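Local coordinates for putative type I restriction enzyme R protein (Bacteroides fragilis NCTC 9343, PDB 3EVY), which is probably the R subunit of a type I restriction enzyme, needed for ATP hydrolysis and DNA cleavage, and represented here by a C-terminal fragment, at residues E77-R80 with F81-Q85; R47-V50 with I51-A55. All blocks are in the same frame, centred on the assembly; numbering follows the deposited sequence.

Interaction 1: E77-R80 with F81-Q85; sequences EEQR and FADYQ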
ATOM      1  N   GLU A  77      -7.160  -5.802  -0.415  1.00 37.72           N
ATOM      2  CA  GLU A  77      -7.800  -6.326   0.780  1.00 36.31           C
ATOM      3  C   GLU A  77      -6.787  -6.275   1.932  1.00 38.88           C
ATOM      4  O   GLU A  77      -5.581  -6.299   1.686  1.00 37.94           O
ATOM      5  CB  GLU A  77      -8.166  -7.807   0.518  1.00 37.21           C
ATOM      6  CG  GLU A  77      -9.444  -7.947  -0.285  1.00 33.58           C
ATOM      7  CD  GLU A  77      -9.859  -9.390  -0.448  1.00 42.50           C
ATOM      8  OE1 GLU A  77      -9.074 -10.276  -0.037  1.00 40.32           O
ATOM      9  OE2 GLU A  77     -10.970  -9.631  -1.006  1.00 41.20           O
ATOM     10  N   GLU A  78      -7.285  -6.254   3.181  1.00 40.12           N
ATOM     11  CA  GLU A  78      -6.391  -6.226   4.374  1.00 41.45           C
ATOM     12  C   GLU A  78      -5.364  -7.327   4.368  1.00 42.78           C
ATOM     13  O   GLU A  78      -4.162  -7.063   4.554  1.00 42.69           O
ATOM     14  CB  GLU A  78      -7.207  -6.308   5.660  1.00 41.64           C
ATOM     15  CG  GLU A  78      -7.777  -4.968   6.057  1.00 46.29           C
ATOM     16  CD  GLU A  78      -6.674  -3.896   6.287  1.00 50.60           C
ATOM     17  OE1 GLU A  78      -5.621  -4.160   6.904  1.00 52.19           O
ATOM     18  OE2 GLU A  78      -6.856  -2.794   5.783  1.00 54.89           O
ATOM     19  N   GLN A  79      -5.819  -8.568   4.122  1.00 42.85           N
ATOM     20  CA  GLN A  79      -4.898  -9.720   4.095  1.00 42.81           C
ATOM     21  C   GLN A  79      -3.812  -9.617   3.023  1.00 42.11           C
ATOM     22  O   GLN A  79      -2.591  -9.764   3.321  1.00 42.70           O
ATOM     23  CB  GLN A  79      -5.670 -11.031   3.961  1.00 44.01           C
ATOM     24  CG  GLN A  79      -4.748 -12.287   4.132  1.00 50.81           C
ATOM     25  CD  GLN A  79      -3.894 -12.239   5.415  1.00 54.61           C
ATOM     26  OE1 GLN A  79      -4.425 -12.187   6.534  1.00 57.58           O
ATOM     27  NE2 GLN A  79      -2.572 -12.217   5.250  1.00 51.18           N
ATOM     28  N   ARG A  80      -4.245  -9.390   1.775  1.00 39.09           N
ATOM     29  CA  ARG A  80      -3.335  -9.123   0.670  1.00 38.35           C
ATOM     30  C   ARG A  80      -2.327  -8.010   1.048  1.00 36.27           C
ATOM     31  O   ARG A  80      -1.106  -8.119   0.797  1.00 35.82           O
ATOM     32  CB  ARG A  80      -4.144  -8.714  -0.565  1.00 37.08           C
ATOM     33  CG  ARG A  80      -3.267  -8.414  -1.829  1.00 40.03           C
ATOM     34  CD  ARG A  80      -2.504  -9.644  -2.399  1.00 36.71           C
ATOM     35  NE  ARG A  80      -3.314 -10.774  -2.876  1.00 39.21           N
ATOM     36  CZ  ARG A  80      -3.696 -10.942  -4.163  1.00 40.43           C
ATOM     37  NH1 ARG A  80      -3.364 -10.061  -5.119  1.00 38.54           N
ATOM     38  NH2 ARG A  80      -4.416 -12.004  -4.520  1.00 37.67           N
ATOM     39  N   PHE A  81      -2.839  -6.953   1.669  1.00 36.99           N
ATOM     40  CA  PHE A  81      -1.973  -5.793   2.007  1.00 37.02           C
ATOM     41  C   PHE A  81      -0.935  -6.266   3.019  1.00 38.41           C
ATOM     42  O   PHE A  81       0.216  -5.927   2.894  1.00 37.08           O
ATOM     43  CB  PHE A  81      -2.818  -4.680   2.650  1.00 35.94           C
ATOM     44  CG  PHE A  81      -2.088  -3.375   2.764  1.00 39.85           C
ATOM     45  CD1 PHE A  81      -2.033  -2.498   1.645  1.00 38.21           C
ATOM     46  CD2 PHE A  81      -1.402  -3.034   3.931  1.00 38.08           C
ATOM     47  CE1 PHE A  81      -1.332  -1.323   1.706  1.00 38.68           C
ATOM     48  CE2 PHE A  81      -0.708  -1.807   4.000  1.00 39.39           C
ATOM     49  CZ  PHE A  81      -0.681  -0.958   2.892  1.00 36.16           C
ATOM     50  N   ALA A  82      -1.397  -7.030   4.032  1.00 39.03           N
ATOM     51  CA  ALA A  82      -0.476  -7.677   5.018  1.00 42.59           C
ATOM     52  C   ALA A  82       0.594  -8.562   4.393  1.00 43.20           C
ATOM     53  O   ALA A  82       1.731  -8.613   4.863  1.00 42.93           O
ATOM     54  CB  ALA A  82      -1.265  -8.472   6.031  1.00 42.24           C
ATOM     55  N   ASP A  83       0.227  -9.299   3.346  1.00 44.06           N
ATOM     56  CA  ASP A  83       1.190 -10.098   2.593  1.00 42.46           C
ATOM     57  C   ASP A  83       2.251  -9.243   1.898  1.00 42.21           C
ATOM     58  O   ASP A  83       3.419  -9.567   1.913  1.00 41.51           O
ATOM     59  CB  ASP A  83       0.443 -11.018   1.617  1.00 44.24           C
ATOM     60  CG  ASP A  83      -0.393 -12.097   2.344  1.00 47.43           C
ATOM     61  OD1 ASP A  83      -0.090 -12.427   3.507  1.00 51.02           O
ATOM     62  OD2 ASP A  83      -1.378 -12.574   1.767  1.00 51.44           O
ATOM     63  N   TYR A  84       1.871  -8.113   1.303  1.00 40.50           N
ATOM     64  CA  TYR A  84       2.897  -7.194   0.819  1.00 40.99           C
ATOM     65  C   TYR A  84       3.739  -6.670   1.998  1.00 41.37           C
ATOM     66  O   TYR A  84       4.944  -6.450   1.877  1.00 40.97           O
ATOM     67  CB  TYR A  84       2.257  -6.008   0.099  1.00 40.66           C
ATOM     68  CG  TYR A  84       1.771  -6.296  -1.322  1.00 41.93           C
ATOM     69  CD1 TYR A  84       2.687  -6.415  -2.393  1.00 40.77           C
ATOM     70  CD2 TYR A  84       0.391  -6.415  -1.601  1.00 41.53           C
ATOM     71  CE1 TYR A  84       2.243  -6.618  -3.685  1.00 38.54           C
ATOM     72  CE2 TYR A  84      -0.055  -6.656  -2.904  1.00 36.93           C
ATOM     73  CZ  TYR A  84       0.862  -6.746  -3.931  1.00 37.46           C
ATOM     74  OH  TYR A  84       0.428  -6.958  -5.238  1.00 39.66           O
ATOM     75  N   GLN A  85       3.086  -6.480   3.136  1.00 40.52           N
ATOM     76  CA  GLN A  85       3.765  -5.888   4.281  1.00 42.25           C
ATOM     77  C   GLN A  85       4.832  -6.871   4.803  1.00 43.15           C
ATOM     78  O   GLN A  85       5.939  -6.468   5.160  1.00 42.24           O
ATOM     79  CB  GLN A  85       2.747  -5.561   5.329  1.00 41.10           C
ATOM     80  CG  GLN A  85       3.244  -4.680   6.451  1.00 45.79           C
ATOM     81  CD  GLN A  85       2.208  -4.561   7.555  1.00 46.62           C
ATOM     82  OE1 GLN A  85       1.953  -5.513   8.289  1.00 51.53           O
ATOM     83  NE2 GLN A  85       1.608  -3.423   7.663  1.00 43.34           N
TER
HETATM   84  O   HOH W   1      -2.390  -7.609  -5.081  1.00 42.91           O
HETATM   85  O   HOH W   2      -2.836 -12.704  -0.186  1.00 48.57           O
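F81 N bonds back to E77 O (2.8 Å). The CB of F81 rests on the carbonyl oxygens of E77 and E78. Its ring leads away from the first turn into the core, where it meets F53 of helix 43-63 and makes a cation-pi contact with R60. R60 also forms a salt bridge with E78. A82 N continues the i to i+4 pattern with a bond to E78 O (2.8 Å). E77 is the N-cap residue, and this is the opening turn of helix 78-91. D83 meets Q79 through backbone and side chain. Its backbone N donates to Q79 O, and Q79 NE2 reaches D83 OD1 (3.0 Å) in a weak bond with a bent N-H...O angle of 134°. The Q79 side chain can do this because it folds at chi2 (52°), and amide and carboxylate end up 45° apart. Y84 N bonds to R80 O (3.0 Å). The bent R80 chain passes the ring obliquely, with CG 3.8 Å from Y84 CE2. A water accepts from R80 NH1 (2.6 Å) and is also hydrogen-bonded to Y84 OH; it lies in plane at the edges of both flat groups. The Y84 and F27 rings also meet edge-to-face.

Interaction 2: R47-V50 with I51-A55; sequences RRFV and ILFRA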
ATOM      1  N   ARG A  47      14.366  -0.729  -3.628  1.00 48.58           N
ATOM      2  CA  ARG A  47      14.137   0.544  -2.942  1.00 49.51           C
ATOM      3  C   ARG A  47      12.809   1.208  -3.326  1.00 48.20           C
ATOM      4  O   ARG A  47      12.141   1.790  -2.461  1.00 45.25           O
ATOM      5  CB  ARG A  47      15.274   1.525  -3.126  1.00 50.34           C
ATOM      6  CG  ARG A  47      16.633   0.931  -2.779  1.00 56.88           C
ATOM      7  CD  ARG A  47      16.652   0.358  -1.367  1.00 64.90           C
ATOM      8  NE  ARG A  47      16.258  -1.065  -1.312  1.00 71.05           N
ATOM      9  CZ  ARG A  47      16.306  -1.822  -0.205  1.00 70.99           C
ATOM     10  NH1 ARG A  47      16.713  -1.299   0.953  1.00 72.50           N
ATOM     11  NH2 ARG A  47      15.946  -3.093  -0.248  1.00 70.49           N
ATOM     12  N   ARG A  48      12.461   1.126  -4.608  1.00 47.32           N
ATOM     13  CA  ARG A  48      11.224   1.719  -5.112  1.00 48.51           C
ATOM     14  C   ARG A  48      10.024   1.089  -4.369  1.00 48.51           C
ATOM     15  O   ARG A  48       9.092   1.793  -3.959  1.00 47.39           O
ATOM     16  CB  ARG A  48      11.124   1.496  -6.619  1.00 49.15           C
ATOM     17  CG  ARG A  48       9.770   1.772  -7.294  1.00 53.61           C
ATOM     18  CD  ARG A  48      10.094   2.099  -8.758  1.00 63.30           C
ATOM     19  NE  ARG A  48      11.540   2.442  -8.870  1.00 65.55           N
ATOM     20  CZ  ARG A  48      12.170   2.708 -10.014  1.00 67.76           C
ATOM     21  NH1 ARG A  48      11.463   2.664 -11.154  1.00 69.27           N
ATOM     22  NH2 ARG A  48      13.488   3.020 -10.031  1.00 64.92           N
ATOM     23  N   PHE A  49      10.072  -0.233  -4.207  1.00 46.87           N
ATOM     24  CA  PHE A  49       8.995  -0.932  -3.591  1.00 48.14           C
ATOM     25  C   PHE A  49       8.878  -0.530  -2.123  1.00 48.04           C
ATOM     26  O   PHE A  49       7.795  -0.119  -1.683  1.00 48.07           O
ATOM     27  CB  PHE A  49       9.190  -2.441  -3.654  1.00 46.92           C
ATOM     28  CG  PHE A  49       8.377  -3.157  -2.640  1.00 48.42           C
ATOM     29  CD1 PHE A  49       6.994  -3.318  -2.837  1.00 45.63           C
ATOM     30  CD2 PHE A  49       8.949  -3.637  -1.471  1.00 44.62           C
ATOM     31  CE1 PHE A  49       6.222  -3.946  -1.885  1.00 44.61           C
ATOM     32  CE2 PHE A  49       8.197  -4.273  -0.569  1.00 48.25           C
ATOM     33  CZ  PHE A  49       6.821  -4.435  -0.754  1.00 43.74           C
ATOM     34  N   VAL A  50       9.977  -0.641  -1.379  1.00 46.68           N
ATOM     35  CA  VAL A  50      10.019  -0.154   0.004  1.00 46.82           C
ATOM     36  C   VAL A  50       9.459   1.277   0.188  1.00 46.68           C
ATOM     37  O   VAL A  50       8.629   1.520   1.051  1.00 43.88           O
ATOM     38  CB  VAL A  50      11.468  -0.256   0.533  1.00 47.27           C
ATOM     39  CG1 VAL A  50      11.614   0.420   1.915  1.00 48.23           C
ATOM     40  CG2 VAL A  50      11.837  -1.675   0.606  1.00 46.73           C
ATOM     41  N   ILE A  51       9.887   2.221  -0.662  1.00 46.19           N
ATOM     42  CA  ILE A  51       9.456   3.611  -0.545  1.00 45.67           C
ATOM     43  C   ILE A  51       7.975   3.764  -0.858  1.00 45.29           C
ATOM     44  O   ILE A  51       7.237   4.418  -0.125  1.00 44.07           O
ATOM     45  CB  ILE A  51      10.362   4.481  -1.444  1.00 47.19           C
ATOM     46  CG1 ILE A  51      11.741   4.568  -0.770  1.00 50.55           C
ATOM     47  CG2 ILE A  51       9.772   5.854  -1.657  1.00 45.73           C
ATOM     48  CD1 ILE A  51      12.943   4.971  -1.713  1.00 53.65           C
ATOM     49  N   LEU A  52       7.507   3.088  -1.907  1.00 43.18           N
ATOM     50  CA  LEU A  52       6.119   3.127  -2.232  1.00 43.23           C
ATOM     51  C   LEU A  52       5.301   2.470  -1.152  1.00 40.65           C
ATOM     52  O   LEU A  52       4.211   2.930  -0.816  1.00 39.86           O
ATOM     53  CB  LEU A  52       5.792   2.444  -3.597  1.00 43.69           C
ATOM     54  CG  LEU A  52       6.162   3.196  -4.897  1.00 48.14           C
ATOM     55  CD1 LEU A  52       5.498   2.585  -6.151  1.00 51.19           C
ATOM     56  CD2 LEU A  52       5.797   4.673  -4.803  1.00 49.99           C
ATOM     57  N   PHE A  53       5.760   1.324  -0.687  1.00 38.85           N
ATOM     58  CA  PHE A  53       4.926   0.640   0.233  1.00 38.24           C
ATOM     59  C   PHE A  53       4.895   1.421   1.560  1.00 37.16           C
ATOM     60  O   PHE A  53       3.877   1.447   2.253  1.00 37.06           O
ATOM     61  CB  PHE A  53       5.396  -0.769   0.479  1.00 37.91           C
ATOM     62  CG  PHE A  53       4.411  -1.549   1.336  1.00 39.89           C
ATOM     63  CD1 PHE A  53       3.288  -2.146   0.744  1.00 39.07           C
ATOM     64  CD2 PHE A  53       4.586  -1.632   2.711  1.00 41.18           C
ATOM     65  CE1 PHE A  53       2.369  -2.860   1.535  1.00 37.76           C
ATOM     66  CE2 PHE A  53       3.627  -2.340   3.517  1.00 38.03           C
ATOM     67  CZ  PHE A  53       2.554  -2.938   2.882  1.00 38.67           C
ATOM     68  N   ARG A  54       6.024   1.985   1.977  1.00 37.91           N
ATOM     69  CA  ARG A  54       5.998   2.840   3.230  1.00 39.21           C
ATOM     70  C   ARG A  54       4.959   3.937   3.190  1.00 39.03           C
ATOM     71  O   ARG A  54       4.228   4.163   4.148  1.00 41.25           O
ATOM     72  CB  ARG A  54       7.357   3.488   3.546  1.00 39.81           C
ATOM     73  CG  ARG A  54       7.340   4.243   4.923  1.00 43.42           C
ATOM     74  CD  ARG A  54       8.717   4.728   5.297  1.00 55.60           C
ATOM     75  NE  ARG A  54       8.598   5.465   6.551  1.00 60.05           N
ATOM     76  CZ  ARG A  54       9.553   6.232   7.071  1.00 61.35           C
ATOM     77  NH1 ARG A  54      10.732   6.353   6.463  1.00 60.14           N
ATOM     78  NH2 ARG A  54       9.318   6.848   8.222  1.00 62.14           N
ATOM     79  N   ALA A  55       4.844   4.624   2.079  1.00 38.89           N
ATOM     80  CA  ALA A  55       3.849   5.691   1.924  1.00 38.96           C
ATOM     81  C   ALA A  55       2.413   5.196   1.935  1.00 37.66           C
ATOM     82  O   ALA A  55       1.517   5.864   2.441  1.00 35.93           O
ATOM     83  CB  ALA A  55       4.095   6.514   0.534  1.00 38.53           C
TER
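F49 and F53 make the main side-chain contact, one helical turn apart. The rings run alongside each other, nearly parallel but displaced, with little overlap. Their planes are 29° apart and their centroids 5.8 Å apart. What lies over one face of the F49 ring is F53 CB, near the ring's margin and 4.0 Å from F49 CE1. Four residues of spacing put both on one side of the helix, and the shared chi1, CG anti to the backbone N (160° and -173°), turns them the same way. This is the buried face of helix 43-63 in a small all-helical bundle, part of the C-terminal region of the R subunit. F31 meets F49 edge-to-face there, while F53 packs against Y88 of helix 78-91. Other side chains pack on backbone carbonyl oxygens. I51 lies along the preceding turn, and its CD1 is 3.4 Å from R47 O. L52 CG sits at the same distance from R48 O, and the L52 side chain goes on to touch F27 and Y30 of helix 12-30. The polar contacts are those of a regular alpha-helix. I51 N bonds to R47 O and L52 N to R48 O. F53 N to F49 O is the shortest of the set (2.7 Å), and R54 N to V50 O follows at 2.8 Å.

How the interactions relate
From the N terminus, helix 12-30 comes first, then the short helix 34-38. Interaction 2 follows within helix 43-63, and interaction 1 later, in the first turns of helix 78-91. The two are in series. Each is a local i to i+4 contact in one helix, so neither closes a long loop, and they neither nest nor cross. Their centres are about 14 Å apart, yet they touch through F53 and, less closely, F49. F53 packs on Y84, with F53 CE1 3.5 Å from Y84 CB, and F53 CZ lies 3.5 Å from Q85 CA. F27 of helix 12-30 touches both F53 and Y84, which joins three helices in one aromatic core.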